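Local coordinates for protein superoxide dismutase [Mn/Fe] (Aeropyrum pernix, PDB 3AK2) that catalyses the dismutation of superoxide to oxygen and hydrogen peroxide, probably with either manganese or iron as its metal cofactor, at residues Val128-Pro137 with Gly157-Glu168. Residues are numbered along the deposited sequence; the frame is centred on the assembly and turned at random.
With MN (manganese (II) ion), chain E.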
# COMPACT_ATOMS: atom_id res chain seq x y z
N VAL A 128 3.37 -1.20 -11.03
CA VAL A 128 4.56 -2.00 -11.26
C VAL A 128 4.66 -3.11 -10.22
O VAL A 128 4.11 -3.00 -9.12
CB VAL A 128 5.83 -1.14 -11.29
CG1 VAL A 128 5.78 -0.17 -12.47
CG2 VAL A 128 6.01 -0.38 -9.98
N GLY A 129 5.32 -4.20 -10.58
CA GLY A 129 5.48 -5.32 -9.66
C GLY A 129 5.98 -6.58 -10.33
O GLY A 129 6.73 -6.51 -11.32
N TRP A 130 5.57 -7.72 -9.79
CA TRP A 130 6.11 -9.02 -10.15
C TRP A 130 5.02 -10.07 -10.19
O TRP A 130 4.09 -10.02 -9.39
CB TRP A 130 7.13 -9.48 -9.10
CG TRP A 130 8.25 -8.53 -8.89
CD1 TRP A 130 8.23 -7.39 -8.14
CD2 TRP A 130 9.58 -8.63 -9.43
NE1 TRP A 130 9.46 -6.77 -8.19
CE2 TRP A 130 10.30 -7.51 -8.98
CE3 TRP A 130 10.22 -9.56 -10.26
CZ2 TRP A 130 11.63 -7.28 -9.32
CZ3 TRP A 130 11.55 -9.34 -10.60
CH2 TRP A 130 12.24 -8.21 -10.14
N GLY A 131 5.16 -11.02 -11.11
CA GLY A 131 4.45 -12.29 -11.02
C GLY A 131 5.37 -13.29 -10.34
O GLY A 131 6.55 -13.36 -10.66
N VAL A 132 4.83 -14.04 -9.38
CA VAL A 132 5.66 -14.91 -8.54
C VAL A 132 5.10 -16.32 -8.42
O VAL A 132 3.93 -16.51 -8.07
CB VAL A 132 5.84 -14.30 -7.11
CG1 VAL A 132 6.66 -15.23 -6.21
CG2 VAL A 132 6.48 -12.91 -7.18
N LEU A 133 5.95 -17.30 -8.72
CA LEU A 133 5.70 -18.68 -8.36
C LEU A 133 6.54 -18.99 -7.13
O LEU A 133 7.77 -18.86 -7.16
CB LEU A 133 6.07 -19.63 -9.50
CG LEU A 133 5.96 -21.13 -9.22
CD1 LEU A 133 4.51 -21.54 -9.00
CD2 LEU A 133 6.57 -21.95 -10.35
N ALA A 134 5.87 -19.39 -6.05
CA ALA A 134 6.54 -19.60 -4.78
C ALA A 134 6.29 -20.99 -4.23
O ALA A 134 5.29 -21.64 -4.57
CB ALA A 134 6.09 -18.55 -3.76
N PHE A 135 7.21 -21.44 -3.39
CA PHE A 135 7.06 -22.66 -2.61
C PHE A 135 6.55 -22.29 -1.22
O PHE A 135 7.16 -21.48 -0.52
CB PHE A 135 8.40 -23.39 -2.52
CG PHE A 135 8.32 -24.72 -1.81
CD1 PHE A 135 7.94 -25.86 -2.50
CD2 PHE A 135 8.65 -24.83 -0.46
CE1 PHE A 135 7.88 -27.10 -1.86
CE2 PHE A 135 8.59 -26.06 0.18
CZ PHE A 135 8.21 -27.19 -0.52
N ASP A 136 5.44 -22.90 -0.83
CA ASP A 136 4.83 -22.66 0.47
C ASP A 136 5.37 -23.65 1.51
O ASP A 136 5.10 -24.84 1.42
CB ASP A 136 3.30 -22.79 0.35
CG ASP A 136 2.58 -22.70 1.68
OD1 ASP A 136 1.37 -23.02 1.70
OD2 ASP A 136 3.20 -22.31 2.69
N PRO A 137 6.12 -23.15 2.52
CA PRO A 137 6.69 -24.06 3.53
C PRO A 137 5.63 -24.76 4.38
O PRO A 137 5.91 -25.82 4.94
CB PRO A 137 7.54 -23.14 4.39
CG PRO A 137 6.94 -21.78 4.21
CD PRO A 137 6.49 -21.75 2.78
N GLY A 157 7.29 -16.49 4.62
CA GLY A 157 7.22 -17.92 4.35
C GLY A 157 7.44 -18.32 2.91
O GLY A 157 8.40 -19.02 2.58
N LEU A 158 6.53 -17.88 2.04
CA LEU A 158 6.60 -18.21 0.62
C LEU A 158 7.97 -17.92 0.03
O LEU A 158 8.50 -16.82 0.19
CB LEU A 158 5.54 -17.43 -0.16
CG LEU A 158 4.08 -17.64 0.25
CD1 LEU A 158 3.17 -16.80 -0.64
CD2 LEU A 158 3.67 -19.10 0.20
N VAL A 159 8.54 -18.92 -0.63
CA VAL A 159 9.87 -18.82 -1.22
C VAL A 159 9.73 -18.67 -2.73
O VAL A 159 9.36 -19.64 -3.40
CB VAL A 159 10.69 -20.10 -0.93
CG1 VAL A 159 12.08 -20.00 -1.57
CG2 VAL A 159 10.80 -20.35 0.57
N PRO A 160 10.02 -17.48 -3.29
CA PRO A 160 9.96 -17.34 -4.74
C PRO A 160 10.97 -18.25 -5.44
O PRO A 160 12.15 -18.25 -5.10
CB PRO A 160 10.32 -15.86 -4.98
CG PRO A 160 10.03 -15.19 -3.68
CD PRO A 160 10.39 -16.21 -2.64
N ILE A 161 10.48 -19.05 -6.38
CA ILE A 161 11.36 -19.90 -7.20
C ILE A 161 11.41 -19.47 -8.66
O ILE A 161 12.36 -19.80 -9.38
CB ILE A 161 11.04 -21.42 -7.05
CG1 ILE A 161 9.65 -21.77 -7.59
CG2 ILE A 161 11.22 -21.86 -5.60
CD1 ILE A 161 9.39 -23.27 -7.75
N LEU A 162 10.38 -18.74 -9.10
CA LEU A 162 10.33 -18.17 -10.44
C LEU A 162 9.58 -16.85 -10.38
O LEU A 162 8.45 -16.79 -9.90
CB LEU A 162 9.64 -19.13 -11.42
CG LEU A 162 9.43 -18.60 -12.84
CD1 LEU A 162 10.75 -18.26 -13.54
CD2 LEU A 162 8.65 -19.59 -13.67
N VAL A 163 10.22 -15.80 -10.87
CA VAL A 163 9.63 -14.46 -10.85
C VAL A 163 9.73 -13.81 -12.22
O VAL A 163 10.68 -14.05 -12.97
CB VAL A 163 10.29 -13.53 -9.77
CG1 VAL A 163 10.23 -14.16 -8.38
CG2 VAL A 163 11.73 -13.17 -10.13
N ILE A 164 8.72 -13.01 -12.56
CA ILE A 164 8.78 -12.16 -13.75
C ILE A 164 8.59 -10.71 -13.32
O ILE A 164 7.64 -10.37 -12.62
CB ILE A 164 7.76 -12.57 -14.85
CG1 ILE A 164 7.95 -11.67 -16.09
CG2 ILE A 164 6.33 -12.51 -14.33
CD1 ILE A 164 7.00 -11.95 -17.25
N ASP A 165 9.52 -9.87 -13.75
CA ASP A 165 9.47 -8.44 -13.48
C ASP A 165 8.53 -7.79 -14.48
O ASP A 165 8.76 -7.87 -15.69
CB ASP A 165 10.87 -7.87 -13.63
CG ASP A 165 11.00 -6.45 -13.13
OD1 ASP A 165 10.00 -5.84 -12.68
OD2 ASP A 165 12.13 -5.95 -13.18
N VAL A 166 7.45 -7.17 -13.99
CA VAL A 166 6.56 -6.39 -14.84
C VAL A 166 6.55 -4.90 -14.49
O VAL A 166 5.60 -4.18 -14.83
CB VAL A 166 5.13 -6.98 -14.94
CG1 VAL A 166 5.14 -8.30 -15.70
CG2 VAL A 166 4.50 -7.14 -13.57
N TRP A 167 7.61 -4.43 -13.84
CA TRP A 167 7.86 -2.99 -13.82
C TRP A 167 7.98 -2.53 -15.26
O TRP A 167 8.44 -3.28 -16.12
CB TRP A 167 9.14 -2.66 -13.08
CG TRP A 167 9.03 -2.69 -11.59
CD1 TRP A 167 8.69 -3.77 -10.81
CD2 TRP A 167 9.29 -1.61 -10.70
NE1 TRP A 167 8.72 -3.41 -9.48
CE2 TRP A 167 9.09 -2.09 -9.38
CE3 TRP A 167 9.68 -0.27 -10.88
CZ2 TRP A 167 9.25 -1.28 -8.25
CZ3 TRP A 167 9.84 0.53 -9.76
CH2 TRP A 167 9.63 0.02 -8.46
N GLU A 168 7.57 -1.30 -15.53
CA GLU A 168 7.59 -0.80 -16.90
C GLU A 168 9.01 -0.80 -17.48
O GLU A 168 9.19 -1.11 -18.66
CB GLU A 168 6.93 0.58 -16.98
CG GLU A 168 5.44 0.50 -16.65
CD GLU A 168 4.72 1.83 -16.71
OE1 GLU A 168 5.27 2.85 -16.25
OE2 GLU A 168 3.57 1.85 -17.21
MN MN E . 13.19 -4.39 -12.41
O HOH W 1 11.67 -4.13 -10.96
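W130 swings its indole beside its own backbone N (chi1 -57°) while D165 extends its carboxylate away from its backbone N (chi1 -170°), and the two meet across neighbouring antiparallel strands of the three-stranded sheet in the C-terminal domain of iron/manganese superoxide dismutases. The pair illustrates how a sheet can present a metal ligand: the carboxylate lies nearly parallel to the indole, planes 13° apart, offset toward its rim, while D165 CB, 3.4 Å from W130 CZ3, makes a CH-pi contact over the face. D165 OD2 then binds manganese at 2.0 Å, the other protein ligands being H31, H79 and H169. D165 OD1, met from above the carboxylate plane by W167 N at 3.0 Å, closes an Asx turn and also accepts a weak hydrogen bond from the metal-bound water. V128 CG2 sits over one face of W167, 3.5 Å from the centroid of its six-membered ring, and the edge of W167 is turned toward the face of W130 in an offset edge-to-face pair. With an alanine at W167, V128 would probably lose its aromatic partner and K149 O its indole donor, and a gap would be likely to open beside W130. Further along, G131 and I164 exchange two backbone hydrogen bonds, and the register slips at a classic beta bulge, where L133 O accepts from both I161 N at 2.8 Å and L162 N at 3.3 Å.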